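Local structure of Phthiocerol/phenolphthiocerol synthesis polyketide synthase type I PpsC (Mycobacterium tuberculosis, 5NJI) at residues A71-I76 against T138-T143; L78-D83 against T114-D119; G188-G193 against A213-G218; F222-V227 against A268-Y273. The protein contains the dehydratase domain of a type I polyketide synthase, which probably removes water from growing beta-hydroxyacyl chains, and here binds the unsaturated thioester C12:1-CoA. The protein carries 1 engineered substitution. All coordinates share one frame; numbering follows the deposited sequence. Where two conformers were deposited one is given.

Contact 1: A71-I76 against T138-T143; sequences AAYAEI and THATAT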
loop_
_atom_site.group_PDB
_atom_site.type_symbol
_atom_site.label_atom_id
_atom_site.label_comp_id
_atom_site.label_asym_id
_atom_site.label_seq_id
_atom_site.Cartn_x
_atom_site.Cartn_y
_atom_site.Cartn_z
ATOM N N ALA A 71 -0.266 -2.474 0.895
ATOM C CA ALA A 71 0.684 -1.378 0.968
ATOM C C ALA A 71 1.936 -1.733 1.751
ATOM O O ALA A 71 3.002 -1.144 1.517
ATOM C CB ALA A 71 -0.026 -0.172 1.596
ATOM N N ALA A 72 1.853 -2.681 2.686
ATOM C CA ALA A 72 3.044 -3.033 3.435
ATOM C C ALA A 72 4.064 -3.713 2.545
ATOM O O ALA A 72 5.267 -3.515 2.727
ATOM C CB ALA A 72 2.691 -3.927 4.624
ATOM N N TYR A 73 3.611 -4.510 1.575
ATOM C CA TYR A 73 4.552 -5.135 0.654
ATOM C C TYR A 73 5.258 -4.082 -0.193
ATOM O O TYR A 73 6.445 -4.214 -0.510
ATOM C CB TYR A 73 3.827 -6.124 -0.248
ATOM C CG TYR A 73 3.141 -7.273 0.452
ATOM C CD1 TYR A 73 3.846 -8.389 0.860
ATOM C CD2 TYR A 73 1.784 -7.240 0.687
ATOM C CE1 TYR A 73 3.206 -9.432 1.450
ATOM C CE2 TYR A 73 1.137 -8.272 1.288
ATOM C CZ TYR A 73 1.843 -9.370 1.662
ATOM O OH TYR A 73 1.173 -10.409 2.251
ATOM N N ALA A 74 4.540 -3.027 -0.576
ATOM C CA ALA A 74 5.178 -1.949 -1.322
ATOM C C ALA A 74 6.288 -1.303 -0.512
ATOM O O ALA A 74 7.390 -1.079 -1.021
ATOM C CB ALA A 74 4.135 -0.905 -1.723
ATOM N N GLU A 75 6.029 -1.018 0.772
ATOM C CA GLU A 75 7.073 -0.458 1.621
ATOM C C GLU A 75 8.246 -1.427 1.783
ATOM O O GLU A 75 9.415 -1.022 1.768
ATOM C CB GLU A 75 6.471 -0.074 2.968
ATOM C CG GLU A 75 7.505 0.209 4.053
ATOM C CD GLU A 75 8.513 1.286 3.654
ATOM O OE1 GLU A 75 8.280 2.033 2.681
ATOM O OE2 GLU A 75 9.557 1.390 4.321
ATOM N N ILE A 76 7.963 -2.713 1.965
ATOM C CA ILE A 76 9.050 -3.665 2.136
ATOM C C ILE A 76 9.944 -3.693 0.907
ATOM O O ILE A 76 11.171 -3.733 1.025
ATOM C CB ILE A 76 8.486 -5.058 2.461
ATOM C CG1 ILE A 76 7.876 -5.039 3.861
ATOM C CG2 ILE A 76 9.552 -6.122 2.358
ATOM C CD1 ILE A 76 6.896 -6.176 4.120
ATOM N N THR A 138 5.343 -17.944 -1.001
ATOM C CA THR A 138 5.514 -16.619 -1.600
ATOM C C THR A 138 4.229 -15.801 -1.496
ATOM O O THR A 138 3.166 -16.251 -1.932
ATOM C CB THR A 138 5.926 -16.741 -3.066
ATOM O OG1 THR A 138 7.198 -17.408 -3.155
ATOM C CG2 THR A 138 6.040 -15.373 -3.708
ATOM N N HIS A 139 4.331 -14.596 -0.936
ATOM C CA HIS A 139 3.170 -13.730 -0.787
ATOM C C HIS A 139 3.136 -12.605 -1.792
ATOM O O HIS A 139 2.049 -12.183 -2.192
ATOM C CB HIS A 139 3.122 -13.146 0.628
ATOM C CG HIS A 139 2.888 -14.188 1.665
ATOM N ND1 HIS A 139 1.643 -14.723 1.908
ATOM C CD2 HIS A 139 3.748 -14.842 2.480
ATOM C CE1 HIS A 139 1.742 -15.661 2.835
ATOM N NE2 HIS A 139 3.009 -15.746 3.204
ATOM N N ALA A 140 4.288 -12.097 -2.211
ATOM C CA ALA A 140 4.325 -10.977 -3.127
ATOM C C ALA A 140 5.658 -10.989 -3.846
ATOM O O ALA A 140 6.655 -11.476 -3.321
ATOM C CB ALA A 140 4.123 -9.641 -2.400
ATOM N N THR A 141 5.655 -10.437 -5.053
ATOM C CA THR A 141 6.858 -10.176 -5.818
ATOM C C THR A 141 6.787 -8.750 -6.320
ATOM O O THR A 141 5.693 -8.220 -6.531
ATOM C CB THR A 141 7.012 -11.122 -7.011
ATOM O OG1 THR A 141 5.852 -11.029 -7.846
ATOM C CG2 THR A 141 7.173 -12.538 -6.545
ATOM N N ALA A 142 7.948 -8.114 -6.490
ATOM C CA ALA A 142 7.951 -6.745 -6.983
ATOM C C ALA A 142 9.166 -6.496 -7.859
ATOM O O ALA A 142 10.250 -7.033 -7.625
ATOM C CB ALA A 142 7.945 -5.713 -5.859
ATOM N N THR A 143 8.968 -5.682 -8.885
ATOM C CA THR A 143 10.072 -5.126 -9.651
ATOM C C THR A 143 10.233 -3.667 -9.254
ATOM O O THR A 143 9.290 -2.872 -9.376
ATOM C CB THR A 143 9.825 -5.262 -11.151
ATOM O OG1 THR A 143 9.707 -6.642 -11.490
ATOM C CG2 THR A 143 10.981 -4.662 -11.919
#
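The phenol ring of Tyr73 is met along its CD1 and CE1 atoms by two consecutive residues of strand 136-146. Near the root of the ring stands the methyl of Ala140, its CB 3.5 Å from Tyr73 CD1. Farther out, CB of His139 lies 3.8 Å from Tyr73 CE1 and 3.7 Å from Tyr73 OH. The phenol oxygen thus abuts a methylene, and no hydrogen bond crosses between the segments. With CG anti to the carbonyl carbon (chi1 -61°), the tyrosine reaches from helix 70-84 to the strand. Leu100, Leu104 and Ile127 add further apolar contacts to the same side chain. The imidazole of His139 leads away from the tyrosine and finds its polar partners beyond the contact. Its ND1 bonds to Gln102 O and its NE2 to Thr129 OG1, two ties that should fix the rotation of the ring. A backbone irregularity explains why neighbouring residues both serve here: His139 and Ala140 lie opposite Ile127 in a classic beta bulge, and both CB atoms point at the helix. The contact illustrates how the central helix of a hot-dog fold is laid against the concave face of its antiparallel sheet. It also lies near the ligand pocket, the Tyr73 side chain being about 5 Å from the bound C12:1-CoA.

Contact 2: L78-D83 against T114-D119; sequences LAAATD and TTLTGD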
loop_
_atom_site.group_PDB
_atom_site.type_symbol
_atom_site.label_atom_id
_atom_site.label_comp_id
_atom_site.label_asym_id
_atom_site.label_seq_id
_atom_site.Cartn_x
_atom_site.Cartn_y
_atom_site.Cartn_z
ATOM N N LEU A 78 10.449 -1.262 -1.349
ATOM C CA LEU A 78 11.228 -0.023 -1.413
ATOM C C LEU A 78 12.312 0.016 -0.352
ATOM O O LEU A 78 13.438 0.448 -0.623
ATOM C CB LEU A 78 10.309 1.194 -1.274
ATOM C CG LEU A 78 9.352 1.351 -2.441
ATOM C CD1 LEU A 78 8.359 2.406 -2.048
ATOM C CD2 LEU A 78 10.073 1.759 -3.718
ATOM N N ALA A 79 12.005 -0.452 0.860
ATOM C CA ALA A 79 13.003 -0.475 1.912
ATOM C C ALA A 79 14.123 -1.454 1.594
ATOM O O ALA A 79 15.273 -1.205 1.964
ATOM C CB ALA A 79 12.361 -0.845 3.248
ATOM N N ALA A 80 13.805 -2.563 0.928
ATOM C CA ALA A 80 14.832 -3.524 0.549
ATOM C C ALA A 80 15.828 -2.905 -0.423
ATOM O O ALA A 80 17.044 -3.010 -0.227
ATOM C CB ALA A 80 14.196 -4.782 -0.052
ATOM N N ALA A 81 15.330 -2.244 -1.472
ATOM C CA ALA A 81 16.229 -1.569 -2.409
ATOM C C ALA A 81 17.073 -0.522 -1.702
ATOM O O ALA A 81 18.278 -0.415 -1.944
ATOM C CB ALA A 81 15.426 -0.924 -3.546
ATOM N N THR A 82 16.455 0.272 -0.832
ATOM C CA THR A 82 17.168 1.322 -0.122
ATOM C C THR A 82 18.238 0.759 0.809
ATOM O O THR A 82 19.316 1.356 0.955
ATOM C CB THR A 82 16.149 2.177 0.640
ATOM O OG1 THR A 82 15.282 2.801 -0.304
ATOM C CG2 THR A 82 16.828 3.253 1.474
ATOM N N ASP A 83 17.989 -0.401 1.416
ATOM C CA ASP A 83 18.994 -1.000 2.278
ATOM C C ASP A 83 20.124 -1.632 1.488
ATOM O O ASP A 83 21.209 -1.837 2.041
ATOM C CB ASP A 83 18.337 -2.044 3.185
ATOM C CG ASP A 83 19.283 -2.591 4.233
ATOM O OD1 ASP A 83 19.891 -1.783 4.979
ATOM O OD2 ASP A 83 19.408 -3.836 4.319
ATOM N N THR A 114 12.419 -11.822 3.051
ATOM C CA THR A 114 12.484 -11.024 1.831
ATOM C C THR A 114 13.814 -11.266 1.126
ATOM O O THR A 114 14.853 -11.429 1.777
ATOM C CB THR A 114 12.325 -9.535 2.170
ATOM O OG1 THR A 114 11.086 -9.345 2.855
ATOM C CG2 THR A 114 12.347 -8.648 0.937
ATOM N N THR A 115 13.779 -11.370 -0.196
ATOM C CA THR A 115 15.002 -11.457 -0.985
ATOM C C THR A 115 15.030 -10.375 -2.048
ATOM O O THR A 115 13.990 -9.913 -2.523
ATOM C CB THR A 115 15.166 -12.805 -1.676
ATOM O OG1 THR A 115 14.030 -13.083 -2.505
ATOM C CG2 THR A 115 15.371 -13.935 -0.660
ATOM N N LEU A 116 16.239 -9.974 -2.413
ATOM C CA LEU A 116 16.425 -9.006 -3.485
ATOM C C LEU A 116 17.556 -9.472 -4.380
ATOM O O LEU A 116 18.640 -9.811 -3.898
ATOM C CB LEU A 116 16.729 -7.608 -2.946
ATOM C CG LEU A 116 16.895 -6.475 -3.978
ATOM C CD1 LEU A 116 16.539 -5.158 -3.357
ATOM C CD2 LEU A 116 18.338 -6.396 -4.502
ATOM N N THR A 117 17.310 -9.447 -5.678
ATOM C CA THR A 117 18.342 -9.672 -6.675
ATOM C C THR A 117 18.325 -8.494 -7.636
ATOM O O THR A 117 17.314 -7.812 -7.776
ATOM C CB THR A 117 18.113 -10.968 -7.447
ATOM O OG1 THR A 117 16.882 -10.892 -8.183
ATOM C CG2 THR A 117 18.048 -12.150 -6.490
ATOM N N GLY A 118 19.458 -8.243 -8.292
ATOM C CA GLY A 118 19.528 -7.217 -9.316
ATOM C C GLY A 118 20.553 -6.156 -8.976
ATOM O O GLY A 118 21.527 -6.416 -8.259
ATOM N N ASP A 119 20.327 -4.950 -9.503
ATOM C CA ASP A 119 21.304 -3.877 -9.386
ATOM C C ASP A 119 20.569 -2.561 -9.164
ATOM O O ASP A 119 19.340 -2.526 -9.030
ATOM C CB ASP A 119 22.232 -3.838 -10.615
ATOM C CG ASP A 119 21.506 -3.503 -11.916
ATOM O OD1 ASP A 119 20.415 -2.896 -11.894
ATOM O OD2 ASP A 119 22.047 -3.848 -12.987
#
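Leu116 aims one methyl at helix 70-84 where the small side chains of Ala80 and Ala81 let it reach the main chain. Its CD1 ends 3.7 Å from Ala81 N and 3.8 Å from Ala80 C, so the branch rests on the peptide that joins the two alanines. The alanine methyls lie farther off, Ala80 CB 4.1 Å and Ala81 CB 4.4 Å from that same Leu116 CD1. Extension of the leucine, with CG anti to its backbone N (chi1 -178°), sends that methyl across the gap. Thr114, two residues earlier on the strand, adds a looser touch, its CG2 4.4 Å from Ala80 CB. The axes of helix segment 78-83 and strand segment 114-118 pass 9.2 Å apart, crossing at -57°, with small alanines at the interface. Within the helix, Leu78 O accepts from Thr82 N and, at 3.0 Å, from Thr82 OG1, the two donors arriving from opposite faces of the carbonyl plane. Trp46 of strand 44-50 touches Ala80, Thr114 and Leu116 together, Cys123 of strand 122-130 packs on Leu116, and Trp93 touches Ala81, so strands 44-50, 93-100, 110-118 and 122-130 all contribute around this contact.

Contact 3: G188-G193 against A213-G218; sequences GPAFQG and ASARTG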
loop_
_atom_site.group_PDB
_atom_site.type_symbol
_atom_site.label_atom_id
_atom_site.label_comp_id
_atom_site.label_asym_id
_atom_site.label_seq_id
_atom_site.Cartn_x
_atom_site.Cartn_y
_atom_site.Cartn_z
ATOM N N GLY A 188 -9.362 -0.916 11.492
ATOM C CA GLY A 188 -9.388 -0.359 12.821
ATOM C C GLY A 188 -8.953 1.095 12.836
ATOM O O GLY A 188 -8.680 1.708 11.804
ATOM N N PRO A 189 -8.868 1.670 14.041
ATOM C CA PRO A 189 -8.670 3.130 14.137
ATOM C C PRO A 189 -7.429 3.650 13.430
ATOM O O PRO A 189 -7.447 4.755 12.871
ATOM C CB PRO A 189 -8.596 3.357 15.651
ATOM C CG PRO A 189 -9.427 2.257 16.229
ATOM C CD PRO A 189 -9.200 1.068 15.349
ATOM N N ALA A 190 -6.337 2.887 13.436
ATOM C CA ALA A 190 -5.121 3.372 12.820
ATOM C C ALA A 190 -5.294 3.612 11.325
ATOM O O ALA A 190 -4.574 4.436 10.766
ATOM C CB ALA A 190 -3.983 2.397 13.075
ATOM N N PHE A 191 -6.236 2.937 10.681
ATOM C CA PHE A 191 -6.456 3.051 9.244
ATOM C C PHE A 191 -7.631 3.939 8.879
ATOM O O PHE A 191 -7.915 4.091 7.695
ATOM C CB PHE A 191 -6.675 1.659 8.632
ATOM C CG PHE A 191 -5.416 0.843 8.504
ATOM C CD1 PHE A 191 -4.891 0.161 9.584
ATOM C CD2 PHE A 191 -4.752 0.774 7.288
ATOM C CE1 PHE A 191 -3.713 -0.569 9.476
ATOM C CE2 PHE A 191 -3.566 0.038 7.164
ATOM C CZ PHE A 191 -3.054 -0.644 8.255
ATOM N N GLN A 192 -8.332 4.511 9.856
ATOM C CA GLN A 192 -9.520 5.316 9.575
ATOM C C GLN A 192 -9.115 6.773 9.355
ATOM O O GLN A 192 -9.428 7.684 10.132
ATOM C CB GLN A 192 -10.530 5.165 10.706
ATOM C CG GLN A 192 -11.203 3.784 10.735
ATOM C CD GLN A 192 -12.019 3.556 11.998
ATOM O OE1 GLN A 192 -12.424 4.510 12.654
ATOM N NE2 GLN A 192 -12.241 2.287 12.358
ATOM N N GLY A 193 -8.417 6.979 8.246
ATOM C CA GLY A 193 -7.864 8.270 7.900
ATOM C C GLY A 193 -8.669 9.115 6.941
ATOM O O GLY A 193 -8.290 10.256 6.700
ATOM N N ALA A 213 -3.166 9.105 14.902
ATOM C CA ALA A 213 -2.027 9.108 15.810
ATOM C C ALA A 213 -1.492 7.708 16.048
ATOM O O ALA A 213 -0.273 7.520 16.167
ATOM C CB ALA A 213 -2.415 9.747 17.143
ATOM N N SER A 214 -2.381 6.711 16.128
ATOM C CA SER A 214 -1.948 5.348 16.420
ATOM C C SER A 214 -1.201 4.703 15.269
ATOM O O SER A 214 -0.709 3.580 15.423
ATOM C CB SER A 214 -3.145 4.469 16.802
ATOM O OG SER A 214 -4.102 4.394 15.755
ATOM N N ALA A 215 -1.120 5.360 14.124
ATOM C CA ALA A 215 -0.304 4.901 13.017
ATOM C C ALA A 215 1.067 5.559 12.987
ATOM O O ALA A 215 1.897 5.181 12.154
ATOM C CB ALA A 215 -1.024 5.167 11.693
ATOM N N ARG A 216 1.344 6.524 13.874
ATOM C CA ARG A 216 2.560 7.311 13.720
ATOM C C ARG A 216 3.795 6.702 14.383
ATOM O O ARG A 216 4.892 6.837 13.832
ATOM C CB ARG A 216 2.343 8.744 14.247
ATOM C CG ARG A 216 1.402 9.552 13.414
ATOM C CD ARG A 216 1.119 10.947 13.987
ATOM N NE ARG A 216 0.091 11.572 13.169
ATOM C CZ ARG A 216 0.199 12.737 12.537
ATOM N NH1 ARG A 216 1.288 13.481 12.648
ATOM N NH2 ARG A 216 -0.818 13.172 11.805
ATOM N N THR A 217 3.658 6.037 15.533
ATOM C CA THR A 217 4.819 5.425 16.178
ATOM C C THR A 217 5.430 4.346 15.294
ATOM O O THR A 217 4.731 3.630 14.571
ATOM C CB THR A 217 4.435 4.816 17.534
ATOM O OG1 THR A 217 3.993 5.853 18.412
ATOM C CG2 THR A 217 5.628 4.113 18.185
ATOM N N GLY A 218 6.754 4.224 15.379
ATOM C CA GLY A 218 7.478 3.152 14.730
ATOM C C GLY A 218 7.700 3.350 13.254
ATOM O O GLY A 218 8.016 2.383 12.553
#
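Ser214 meets Ala190 through a hydroxyl that touches carbon. Its CB points toward the 3-10 turn 189-191, and OG sits between the backbone N and the carbonyl carbon (chi1 60°), which directs the oxygen at the alanine. At the tip, Ser214 OG is 3.3 Å from Ala190 CA and equally 3.3 Å from Ala190 CB, with Pro189 C at 4.1 Å on the fringe. No hydrogen bond joins the two segments, and toward this turn the hydroxyl makes only van der Waals contact. The Ala190 methyl also has Ser214 O nearby, 4.2 Å from its CB. One residue on, Ala215 continues the contact: its CB lies 3.7 Å from Ala190 O and 4.3 Å from Ala190 CB. The backbones come correspondingly near, with the CA atoms of Ala190 and Ala215 5.1 Å apart. Ala190 O is buried beside the Ala215 methyl, with Val227 also packed on it, and has no polar partner in the model. The turn itself is held from other directions. Ala190 N bonds to Asp59 OD2, Phe191 N bonds to Gly188 O, and Gln192 then forms the centre of an inverse gamma turn closed by a weak bond from Gly193 N to Phe191 O. Both segments are loops, one joining strand 185-187 to strand 194-200, the other leading from strand 205-209 toward helix 226-234. Helix 226-234 packs against both: Val227 touches Phe191 and Ala215, and Gln234 NE2 bonds to Phe191 O.

Contact 4: F222-V227 against A268-Y273; sequences FMLHPV and AGVHVY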
loop_
_atom_site.group_PDB
_atom_site.type_symbol
_atom_site.label_atom_id
_atom_site.label_comp_id
_atom_site.label_asym_id
_atom_site.label_seq_id
_atom_site.Cartn_x
_atom_site.Cartn_y
_atom_site.Cartn_z
ATOM N N PHE A 222 10.341 4.159 7.498
ATOM C CA PHE A 222 9.546 3.889 6.304
ATOM C C PHE A 222 9.934 4.808 5.153
ATOM O O PHE A 222 10.067 6.023 5.329
ATOM C CB PHE A 222 8.049 4.052 6.572
ATOM C CG PHE A 222 7.462 3.047 7.533
ATOM C CD1 PHE A 222 8.035 1.806 7.725
ATOM C CD2 PHE A 222 6.298 3.346 8.220
ATOM C CE1 PHE A 222 7.473 0.891 8.597
ATOM C CE2 PHE A 222 5.736 2.452 9.084
ATOM C CZ PHE A 222 6.324 1.212 9.281
ATOM N N MET A 223 9.957 4.218 3.988
ATOM C CA MET A 223 10.163 4.936 2.745
ATOM C C MET A 223 8.748 5.465 2.342
ATOM O O MET A 223 8.553 6.612 2.013
ATOM C CB MET A 223 10.720 4.086 1.580
ATOM C CG MET A 223 12.096 3.502 1.773
ATOM S SD MET A 223 13.273 4.814 1.731
ATOM C CE MET A 223 13.113 5.305 0.046
ATOM N N LEU A 224 7.805 4.657 2.553
ATOM C CA LEU A 224 6.393 4.867 2.156
ATOM C C LEU A 224 5.516 4.349 3.297
ATOM O O LEU A 224 5.754 3.312 3.729
ATOM C CB LEU A 224 6.087 4.037 0.834
ATOM C CG LEU A 224 4.769 3.999 0.048
ATOM C CD1 LEU A 224 4.345 5.397 -0.376
ATOM C CD2 LEU A 224 4.775 3.054 -1.167
ATOM N N HIS A 225 4.860 5.117 3.964
ATOM C CA HIS A 225 4.091 4.726 5.148
ATOM C C HIS A 225 2.888 3.846 4.668
ATOM O O HIS A 225 2.053 4.346 4.056
ATOM C CB HIS A 225 3.582 5.944 6.000
ATOM C CG HIS A 225 3.152 5.577 7.391
ATOM N ND1 HIS A 225 2.305 4.536 7.653
ATOM C CD2 HIS A 225 3.499 6.077 8.604
ATOM C CE1 HIS A 225 2.144 4.415 8.953
ATOM N NE2 HIS A 225 2.853 5.341 9.551
ATOM N N PRO A 226 2.857 2.562 4.992
ATOM C CA PRO A 226 1.811 1.699 4.499
ATOM C C PRO A 226 0.370 2.143 4.880
ATOM O O PRO A 226 -0.545 1.973 4.185
ATOM C CB PRO A 226 2.136 0.329 5.145
ATOM C CG PRO A 226 3.517 0.392 5.505
ATOM C CD PRO A 226 3.887 1.809 5.719
ATOM N N VAL A 227 0.237 2.666 6.081
ATOM C CA VAL A 227 -1.138 2.982 6.536
ATOM C C VAL A 227 -1.647 4.150 5.713
ATOM O O VAL A 227 -2.711 4.245 5.277
ATOM C CB VAL A 227 -1.242 3.359 8.056
ATOM C CG1 VAL A 227 -2.622 3.730 8.448
ATOM C CG2 VAL A 227 -0.629 2.253 8.889
ATOM N N ALA A 268 0.836 -1.297 -10.335
ATOM C CA ALA A 268 1.828 -0.962 -11.339
ATOM C C ALA A 268 2.083 0.533 -11.294
ATOM O O ALA A 268 1.146 1.321 -11.168
ATOM C CB ALA A 268 1.383 -1.377 -12.734
ATOM N N GLY A 269 3.352 0.916 -11.376
ATOM C CA GLY A 269 3.698 2.323 -11.416
ATOM C C GLY A 269 3.378 3.016 -10.108
ATOM O O GLY A 269 2.532 3.918 -10.060
ATOM N N VAL A 270 4.010 2.579 -9.028
ATOM C CA VAL A 270 3.896 3.256 -7.744
ATOM C C VAL A 270 5.032 4.267 -7.665
ATOM O O VAL A 270 6.209 3.896 -7.606
ATOM C CB VAL A 270 3.931 2.282 -6.562
ATOM C CG1 VAL A 270 3.802 3.052 -5.263
ATOM C CG2 VAL A 270 2.829 1.268 -6.678
ATOM N N HIS A 271 4.674 5.551 -7.692
ATOM C CA HIS A 271 5.622 6.649 -7.659
ATOM C C HIS A 271 5.524 7.373 -6.328
ATOM O O HIS A 271 4.419 7.711 -5.886
ATOM C CB HIS A 271 5.344 7.627 -8.800
ATOM C CG HIS A 271 5.211 6.966 -10.127
ATOM N ND1 HIS A 271 6.300 6.667 -10.918
ATOM C CD2 HIS A 271 4.123 6.538 -10.804
ATOM C CE1 HIS A 271 5.885 6.087 -12.030
ATOM N NE2 HIS A 271 4.568 5.992 -11.984
ATOM N N VAL A 272 6.674 7.608 -5.698
ATOM C CA VAL A 272 6.755 8.256 -4.399
ATOM C C VAL A 272 7.691 9.445 -4.537
ATOM O O VAL A 272 8.873 9.282 -4.858
ATOM C CB VAL A 272 7.251 7.303 -3.301
ATOM C CG1 VAL A 272 7.049 7.944 -1.955
ATOM C CG2 VAL A 272 6.529 5.969 -3.398
ATOM N N TYR A 273 7.159 10.637 -4.317
ATOM C CA TYR A 273 7.926 11.846 -4.556
ATOM C C TYR A 273 8.333 12.560 -3.287
ATOM O O TYR A 273 9.167 13.472 -3.351
ATOM C CB TYR A 273 7.126 12.808 -5.449
ATOM C CG TYR A 273 6.725 12.198 -6.771
ATOM C CD1 TYR A 273 7.676 11.778 -7.693
ATOM C CD2 TYR A 273 5.382 12.058 -7.117
ATOM C CE1 TYR A 273 7.301 11.206 -8.893
ATOM C CE2 TYR A 273 5.009 11.485 -8.295
ATOM C CZ TYR A 273 5.955 11.088 -9.197
ATOM O OH TYR A 273 5.509 10.536 -10.378
#
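Leu224 and Val272 cross at a slant, methyl against methyl. In the conformer described, one of two deposited, Leu224 CD1 lies 3.8 Å from Val272 CG2 and 4.0 Å from Val272 CG1, while Leu224 CD2 sits between Val272 CG2 (4.1 Å) and Val270 CG1 (4.2 Å). These methyl contacts are uncertain for the other copy. With CG anti to the backbone N (chi1 -178°), the leucine carries both methyls to the strand. Leu308 of strand 306-317 touches both Leu224 and Val270, extending this apolar shell. On the strand side, Gly269 and Val270 face Ile95 in a G1 beta bulge. On the other side, a single carboxylate grips the chain: Glu75 OE1 takes the Leu224 N-H and Glu75 OE2 that of Met223. The next residue, His225, N-caps helix 226-234, its ND1 accepting from Val227 N at 3.2 Å with an N-H...N angle of 144°. The donor sits 9° out of the imidazole plane, and NE2 bonds to Ala215 O. Phe222 CD2 lies 3.9 Å above the imidazole, over its centre, while Pro226 CD lies over one face of the Phe222 ring, toward its rim. His225-Pro226 is the His-Pro pair that, as in related dehydratase domains, leads into the second central helix, consistent with a double hot-dog fold in which this lead-in is tied both to the first central helix and to the strands.

Overall arrangement
Contacts 1 and 2 share helix 70-84, their centres 11 Å apart, and in sequence contact 2 falls between the two segments of contact 1. Contacts 3 and 4 follow in series and belong to the later half of the domain. Contact 4 is the bridge: centred 11 Å from contact 1, 15 Å from contact 2 and 17 Å from contact 3, it touches all three. Contact 3 remains apart from the first two, its nearest atoms about 7 Å from contact 1 and about 11 Å from contact 2. Residues 222-227 thereby couple helices 70-84 and 226-234, consistent with a double hot-dog fold whose two halves meet here; contact 1 approaches the ligand to about 5 Å, at Tyr73.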